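Local coordinates for protein MmeI (Methylophilus methylotrophus, PDB 5HR4) that is a Type IIL restriction-modification enzyme that binds DNA and probably methylates adenine at N6 using S-adenosyl-L-methionine, at residues E318-K323 against F568-E573; A564-S569 against I597-S602. One frame throughout, in Å; residues are numbered along the deposited sequence.

Contact 1: residues E318-K323 against F568-E573. With nucleotides of chain B.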
loop_
_atom_site.group_PDB
_atom_site.type_symbol
_atom_site.label_atom_id
_atom_site.label_comp_id
_atom_site.label_asym_id
_atom_site.label_seq_id
_atom_site.Cartn_x
_atom_site.Cartn_y
_atom_site.Cartn_z
ATOM N N GLU A 318 -12.632 -6.846 1.905
ATOM C CA GLU A 318 -12.994 -8.224 1.581
ATOM C C GLU A 318 -12.467 -8.636 0.209
ATOM O O GLU A 318 -11.929 -9.736 0.052
ATOM C CB GLU A 318 -14.513 -8.411 1.631
ATOM C CG GLU A 318 -14.936 -9.884 1.718
ATOM C CD GLU A 318 -16.381 -10.090 2.193
ATOM O OE1 GLU A 318 -16.756 -9.576 3.280
ATOM O OE2 GLU A 318 -17.145 -10.782 1.471
ATOM N N ALA A 319 -12.603 -7.767 -0.799
ATOM C CA ALA A 319 -12.246 -8.182 -2.152
ATOM C C ALA A 319 -10.748 -8.408 -2.287
ATOM O O ALA A 319 -10.319 -9.328 -2.987
ATOM C CB ALA A 319 -12.709 -7.153 -3.168
ATOM N N ASN A 320 -9.935 -7.581 -1.622
ATOM C CA ASN A 320 -8.492 -7.660 -1.814
ATOM C C ASN A 320 -7.882 -8.834 -1.056
ATOM O O ASN A 320 -6.933 -9.454 -1.558
ATOM C CB ASN A 320 -7.850 -6.336 -1.420
ATOM C CG ASN A 320 -7.881 -5.316 -2.556
ATOM O OD1 ASN A 320 -7.944 -5.681 -3.739
ATOM N ND2 ASN A 320 -7.819 -4.043 -2.205
ATOM N N ILE A 321 -8.444 -9.173 0.113
ATOM C CA ILE A 321 -8.077 -10.404 0.822
ATOM C C ILE A 321 -8.458 -11.648 0.007
ATOM O O ILE A 321 -7.704 -12.631 -0.044
ATOM C CB ILE A 321 -8.725 -10.412 2.226
ATOM C CG1 ILE A 321 -8.252 -9.198 3.027
ATOM C CG2 ILE A 321 -8.403 -11.686 2.975
ATOM C CD1 ILE A 321 -8.913 -9.054 4.387
ATOM N N LEU A 322 -9.627 -11.635 -0.645
ATOM C CA LEU A 322 -10.012 -12.796 -1.452
ATOM C C LEU A 322 -9.065 -12.999 -2.636
ATOM O O LEU A 322 -8.726 -14.142 -2.960
ATOM C CB LEU A 322 -11.470 -12.677 -1.905
ATOM C CG LEU A 322 -12.443 -12.827 -0.719
ATOM C CD1 LEU A 322 -13.892 -12.359 -0.984
ATOM C CD2 LEU A 322 -12.437 -14.263 -0.254
ATOM N N LYS A 323 -8.579 -11.920 -3.275
ATOM C CA LYS A 323 -7.588 -12.133 -4.335
ATOM C C LYS A 323 -6.295 -12.711 -3.784
ATOM O O LYS A 323 -5.484 -13.242 -4.551
ATOM C CB LYS A 323 -7.207 -10.848 -5.094
ATOM C CG LYS A 323 -8.159 -9.704 -5.043
ATOM C CD LYS A 323 -7.398 -8.412 -5.268
ATOM C CE LYS A 323 -8.010 -7.586 -6.381
ATOM N NZ LYS A 323 -7.282 -6.302 -6.524
ATOM N N PHE A 568 -2.559 -2.593 -9.061
ATOM C CA PHE A 568 -3.961 -2.174 -9.061
ATOM C C PHE A 568 -4.151 -1.002 -8.105
ATOM O O PHE A 568 -3.304 -0.743 -7.246
ATOM C CB PHE A 568 -4.925 -3.322 -8.700
ATOM C CG PHE A 568 -4.635 -4.007 -7.392
ATOM C CD1 PHE A 568 -3.623 -4.942 -7.288
ATOM C CD2 PHE A 568 -5.419 -3.760 -6.284
ATOM C CE1 PHE A 568 -3.365 -5.593 -6.073
ATOM C CE2 PHE A 568 -5.169 -4.402 -5.074
ATOM C CZ PHE A 568 -4.145 -5.327 -4.976
ATOM N N SER A 569 -5.256 -0.266 -8.281
ATOM C CA SER A 569 -5.562 0.850 -7.385
ATOM C C SER A 569 -6.123 0.325 -6.068
ATOM O O SER A 569 -6.897 -0.635 -6.045
ATOM C CB SER A 569 -6.558 1.841 -8.021
ATOM N N TRP A 570 -5.700 0.952 -4.973
ATOM C CA TRP A 570 -6.217 0.669 -3.644
ATOM C C TRP A 570 -7.620 1.246 -3.470
ATOM O O TRP A 570 -7.949 2.304 -4.007
ATOM C CB TRP A 570 -5.287 1.276 -2.583
ATOM C CG TRP A 570 -5.824 1.171 -1.177
ATOM C CD1 TRP A 570 -6.604 2.075 -0.540
ATOM C CD2 TRP A 570 -5.653 0.063 -0.258
ATOM N NE1 TRP A 570 -6.925 1.616 0.723
ATOM C CE2 TRP A 570 -6.355 0.386 0.917
ATOM C CE3 TRP A 570 -4.977 -1.165 -0.327
ATOM C CZ2 TRP A 570 -6.385 -0.455 2.031
ATOM C CZ3 TRP A 570 -5.012 -2.005 0.770
ATOM C CH2 TRP A 570 -5.708 -1.643 1.942
ATOM N N THR A 571 -8.441 0.563 -2.676
ATOM C CA THR A 571 -9.704 1.147 -2.240
ATOM C C THR A 571 -10.288 0.267 -1.146
ATOM O O THR A 571 -9.854 -0.871 -0.944
ATOM C CB THR A 571 -10.714 1.310 -3.384
ATOM O OG1 THR A 571 -11.774 2.174 -2.939
ATOM C CG2 THR A 571 -11.291 -0.064 -3.850
ATOM N N ASN A 572 -11.238 0.840 -0.406
ATOM C CA ASN A 572 -12.063 0.133 0.570
ATOM C C ASN A 572 -13.274 1.018 0.847
ATOM O O ASN A 572 -13.444 2.080 0.232
ATOM C CB ASN A 572 -11.278 -0.245 1.839
ATOM C CG ASN A 572 -10.825 0.977 2.703
ATOM O OD1 ASN A 572 -11.482 2.026 2.762
ATOM N ND2 ASN A 572 -9.706 0.799 3.417
ATOM N N GLU A 573 -14.121 0.580 1.775
ATOM C CA GLU A 573 -15.419 1.215 1.958
ATOM C C GLU A 573 -15.444 2.162 3.146
ATOM O O GLU A 573 -16.515 2.401 3.713
ATOM C CB GLU A 573 -16.525 0.164 2.108
ATOM C CG GLU A 573 -16.732 -0.759 0.895
ATOM C CD GLU A 573 -16.065 -2.114 1.073
ATOM O OE1 GLU A 573 -15.082 -2.211 1.849
ATOM O OE2 GLU A 573 -16.534 -3.088 0.446
ATOM P P DA B 7 3.871 7.521 1.425
ATOM O OP1 DA B 7 3.421 8.336 2.589
ATOM O OP2 DA B 7 4.943 6.514 1.616
ATOM O "O5'" DA B 7 2.587 6.877 0.755
ATOM C "C5'" DA B 7 2.186 5.598 1.031
ATOM C "C4'" DA B 7 0.707 5.552 0.810
ATOM O "O4'" DA B 7 0.209 4.240 1.064
ATOM C "C3'" DA B 7 -0.093 6.501 1.686
ATOM O "O3'" DA B 7 -1.077 7.087 0.875
ATOM C "C2'" DA B 7 -0.695 5.579 2.750
ATOM C "C1'" DA B 7 -0.860 4.282 1.980
ATOM N N9 DA B 7 -0.720 3.064 2.767
ATOM C C8 DA B 7 0.199 2.824 3.735
ATOM N N7 DA B 7 0.148 1.617 4.215
ATOM C C5 DA B 7 -0.862 1.007 3.489
ATOM C C6 DA B 7 -1.406 -0.305 3.511
ATOM N N6 DA B 7 -0.993 -1.264 4.343
ATOM N N1 DA B 7 -2.405 -0.584 2.652
ATOM C C2 DA B 7 -2.822 0.374 1.827
ATOM N N3 DA B 7 -2.381 1.632 1.710
ATOM C C4 DA B 7 -1.393 1.881 2.581
#
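Asn320 and Lys323, one helical turn apart, face the ring of Phe568. The Asn320 chain can be followed outward. Its CB leaves the helix toward 568-573, and chi1 (-84°) sets CG beside the backbone N. CG lies 3.8 Å from Phe568 CE2. There the amide splits. OD1 is 3.3 Å from the same Phe568 CE2, and the amide plane is turned 54° from the ring. ND2 reaches the ring edge and lies 4.0 Å from Thr571 O, too long for a hydrogen bond.

Helix 318-340 here packs on one side of the methyltransferase sheet, where strand 560-569 runs out into the loop carrying Trp570. The fold is Rossmann-like.

The Lys323 and Phe568 side chains come from opposite directions. Lys323 NZ sits over one ring face, 3.3 Å from the centroid, in a cation-pi contact. Lys323 NZ also donates to Asn320 OD1 at 2.9 Å, almost in line with the C=O bond. Tyr600 OH is another hydrogen-bond partner, so the ammonium is well fixed above the ring. Trp570 CB points away from the helix, but the indole swings back beside Asn320. Over one indole face lies adenine DA7 of chain B, with its C2 3.4 Å from Trp570 CZ3.

Contact 2: residues A564-S569 against I597-S602; sequences AHRTFS and IYEYES
His565 and Tyr598 lie side by side on neighbouring parallel strands, and their rings form an offset stack. The centroids are 4.2 Å apart and the planes differ by 3°. Tyr598 CB also sits over the imidazole face as a CH-pi contact. The backbones hold this register. Tyr598 N donates to Ala564 O at 2.8 Å, and Tyr598 O accepts from Arg566 N at 3.0 Å.

Tyr600 closes the other end of the close-packed part. Its OH meets His565 ND1 at the imidazole edge, 2.8 Å away, in a hydrogen bond. Phe568 CB lies over the Tyr600 ring, 3.8 Å from its centroid. The two rings themselves are slid apart and barely overlap. A phenylalanine in place of Tyr600 would probably leave His565 ND1 and Lys323 NZ without their shared hydroxyl partner.

The other side is looser and partly exposed. Chi1 (-69°) sets Arg566 CG beside the backbone N, where it rests on Ile597 CG2 at 3.9 Å. Arg566 NE stays 4.9 Å from Glu599 OE2, so no salt bridge forms. Strand 560-569 belongs to the 3-2-1-4-5-7-6 sheet order of class I methyltransferases, and strand 595-599 extends that sheet beyond its usual edge.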
loop_
_atom_site.group_PDB
_atom_site.type_symbol
_atom_site.label_atom_id
_atom_site.label_comp_id
_atom_site.label_asym_id
_atom_site.label_seq_id
_atom_site.Cartn_x
_atom_site.Cartn_y
_atom_site.Cartn_z
ATOM N N ALA A 564 1.438 -13.705 -8.351
ATOM C CA ALA A 564 1.565 -12.275 -8.124
ATOM C C ALA A 564 0.437 -11.559 -8.837
ATOM O O ALA A 564 0.084 -11.925 -9.959
ATOM C CB ALA A 564 2.916 -11.747 -8.625
ATOM N N HIS A 565 -0.109 -10.534 -8.179
ATOM C CA HIS A 565 -1.012 -9.564 -8.787
ATOM C C HIS A 565 -0.213 -8.325 -9.160
ATOM O O HIS A 565 0.368 -7.672 -8.287
ATOM C CB HIS A 565 -2.136 -9.165 -7.829
ATOM C CG HIS A 565 -3.207 -10.195 -7.665
ATOM N ND1 HIS A 565 -4.490 -10.010 -8.135
ATOM C CD2 HIS A 565 -3.195 -11.410 -7.066
ATOM C CE1 HIS A 565 -5.218 -11.075 -7.849
ATOM N NE2 HIS A 565 -4.457 -11.938 -7.196
ATOM N N ARG A 566 -0.219 -7.967 -10.440
ATOM C CA ARG A 566 0.407 -6.724 -10.854
ATOM C C ARG A 566 -0.408 -5.528 -10.360
ATOM O O ARG A 566 -1.462 -5.671 -9.730
ATOM C CB ARG A 566 0.556 -6.688 -12.365
ATOM C CG ARG A 566 1.550 -7.655 -12.898
ATOM C CD ARG A 566 1.612 -7.492 -14.386
ATOM N NE ARG A 566 2.378 -6.305 -14.727
ATOM C CZ ARG A 566 3.656 -6.147 -14.396
ATOM N NH1 ARG A 566 4.281 -7.091 -13.711
ATOM N NH2 ARG A 566 4.311 -5.049 -14.738
ATOM N N THR A 567 0.094 -4.329 -10.672
ATOM C CA THR A 567 -0.405 -3.079 -10.100
ATOM C C THR A 567 -1.926 -2.950 -10.185
ATOM O O THR A 567 -2.517 -3.160 -11.249
ATOM C CB THR A 567 0.250 -1.914 -10.838
ATOM O OG1 THR A 567 1.662 -1.933 -10.607
ATOM C CG2 THR A 567 -0.330 -0.609 -10.397
ATOM N N PHE A 568 -2.559 -2.593 -9.061
ATOM C CA PHE A 568 -3.961 -2.174 -9.061
ATOM C C PHE A 568 -4.151 -1.002 -8.105
ATOM O O PHE A 568 -3.304 -0.743 -7.246
ATOM C CB PHE A 568 -4.925 -3.322 -8.700
ATOM C CG PHE A 568 -4.635 -4.007 -7.392
ATOM C CD1 PHE A 568 -3.623 -4.942 -7.288
ATOM C CD2 PHE A 568 -5.419 -3.760 -6.284
ATOM C CE1 PHE A 568 -3.365 -5.593 -6.073
ATOM C CE2 PHE A 568 -5.169 -4.402 -5.074
ATOM C CZ PHE A 568 -4.145 -5.327 -4.976
ATOM N N SER A 569 -5.256 -0.266 -8.281
ATOM C CA SER A 569 -5.562 0.850 -7.385
ATOM C C SER A 569 -6.123 0.325 -6.068
ATOM O O SER A 569 -6.897 -0.635 -6.045
ATOM C CB SER A 569 -6.558 1.841 -8.021
ATOM N N ILE A 597 0.351 -15.084 -13.008
ATOM C CA ILE A 597 0.416 -13.643 -12.801
ATOM C C ILE A 597 -0.966 -13.105 -13.123
ATOM O O ILE A 597 -1.474 -13.334 -14.223
ATOM C CB ILE A 597 1.474 -12.988 -13.701
ATOM C CG1 ILE A 597 2.877 -13.483 -13.349
ATOM C CG2 ILE A 597 1.384 -11.466 -13.635
ATOM C CD1 ILE A 597 3.906 -13.046 -14.356
ATOM N N TYR A 598 -1.594 -12.428 -12.173
ATOM C CA TYR A 598 -2.888 -11.791 -12.409
ATOM C C TYR A 598 -2.670 -10.378 -12.950
ATOM O O TYR A 598 -2.008 -9.561 -12.297
ATOM C CB TYR A 598 -3.701 -11.731 -11.116
ATOM C CG TYR A 598 -4.125 -13.073 -10.568
ATOM C CD1 TYR A 598 -3.247 -13.858 -9.847
ATOM C CD2 TYR A 598 -5.414 -13.547 -10.770
ATOM C CE1 TYR A 598 -3.641 -15.077 -9.342
ATOM C CE2 TYR A 598 -5.811 -14.764 -10.282
ATOM C CZ TYR A 598 -4.922 -15.529 -9.567
ATOM O OH TYR A 598 -5.335 -16.747 -9.062
ATOM N N GLU A 599 -3.239 -10.081 -14.121
ATOM C CA GLU A 599 -3.043 -8.814 -14.814
ATOM C C GLU A 599 -4.323 -7.991 -14.829
ATOM O O GLU A 599 -5.427 -8.529 -14.752
ATOM C CB GLU A 599 -2.580 -9.050 -16.240
ATOM C CG GLU A 599 -1.380 -9.962 -16.322
ATOM C CD GLU A 599 -0.798 -9.994 -17.713
ATOM O OE1 GLU A 599 -1.335 -10.731 -18.570
ATOM O OE2 GLU A 599 0.189 -9.263 -17.951
ATOM N N TYR A 600 -4.166 -6.667 -14.928
ATOM C CA TYR A 600 -5.299 -5.743 -14.882
ATOM C C TYR A 600 -5.306 -4.863 -16.123
ATOM O O TYR A 600 -4.348 -4.122 -16.357
ATOM C CB TYR A 600 -5.260 -4.856 -13.640
ATOM C CG TYR A 600 -5.402 -5.574 -12.320
ATOM C CD1 TYR A 600 -4.389 -6.397 -11.844
ATOM C CD2 TYR A 600 -6.532 -5.395 -11.528
ATOM C CE1 TYR A 600 -4.505 -7.050 -10.624
ATOM C CE2 TYR A 600 -6.657 -6.039 -10.316
ATOM C CZ TYR A 600 -5.640 -6.863 -9.861
ATOM O OH TYR A 600 -5.762 -7.512 -8.643
ATOM N N GLU A 601 -6.390 -4.933 -16.907
ATOM C CA GLU A 601 -6.645 -3.942 -17.950
ATOM C C GLU A 601 -6.961 -2.597 -17.298
ATOM O O GLU A 601 -6.189 -1.643 -17.423
ATOM C CB GLU A 601 -7.789 -4.385 -18.876
ATOM N N SER A 602 -8.089 -2.507 -16.598
ATOM C CA SER A 602 -8.390 -1.339 -15.780
ATOM C C SER A 602 -7.683 -1.477 -14.439
ATOM O O SER A 602 -7.907 -2.459 -13.715
ATOM C CB SER A 602 -9.897 -1.190 -15.572
#

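Overall arrangement
Both contacts use strand 560-569 and share Phe568. Contact 1 is the more buried. It joins the sheet to helix 318-340, with no hydrogen bond between its segments, and relies on cation-pi and ring contacts. Its loop leads on to the DNA and lies near the bound sinefungin. Contact 2 is partly buried and lies farther from both ligands. It joins two strands of one sheet, so backbone hydrogen bonds and aromatic packing dominate, with a charged fringe toward solvent. The two meet at Lys323, whose side chain serves both and whose backbone O makes a weak hydrogen bond with His565 NE2. Helix, strand 560-569 and the 597-602 segment thus converge there.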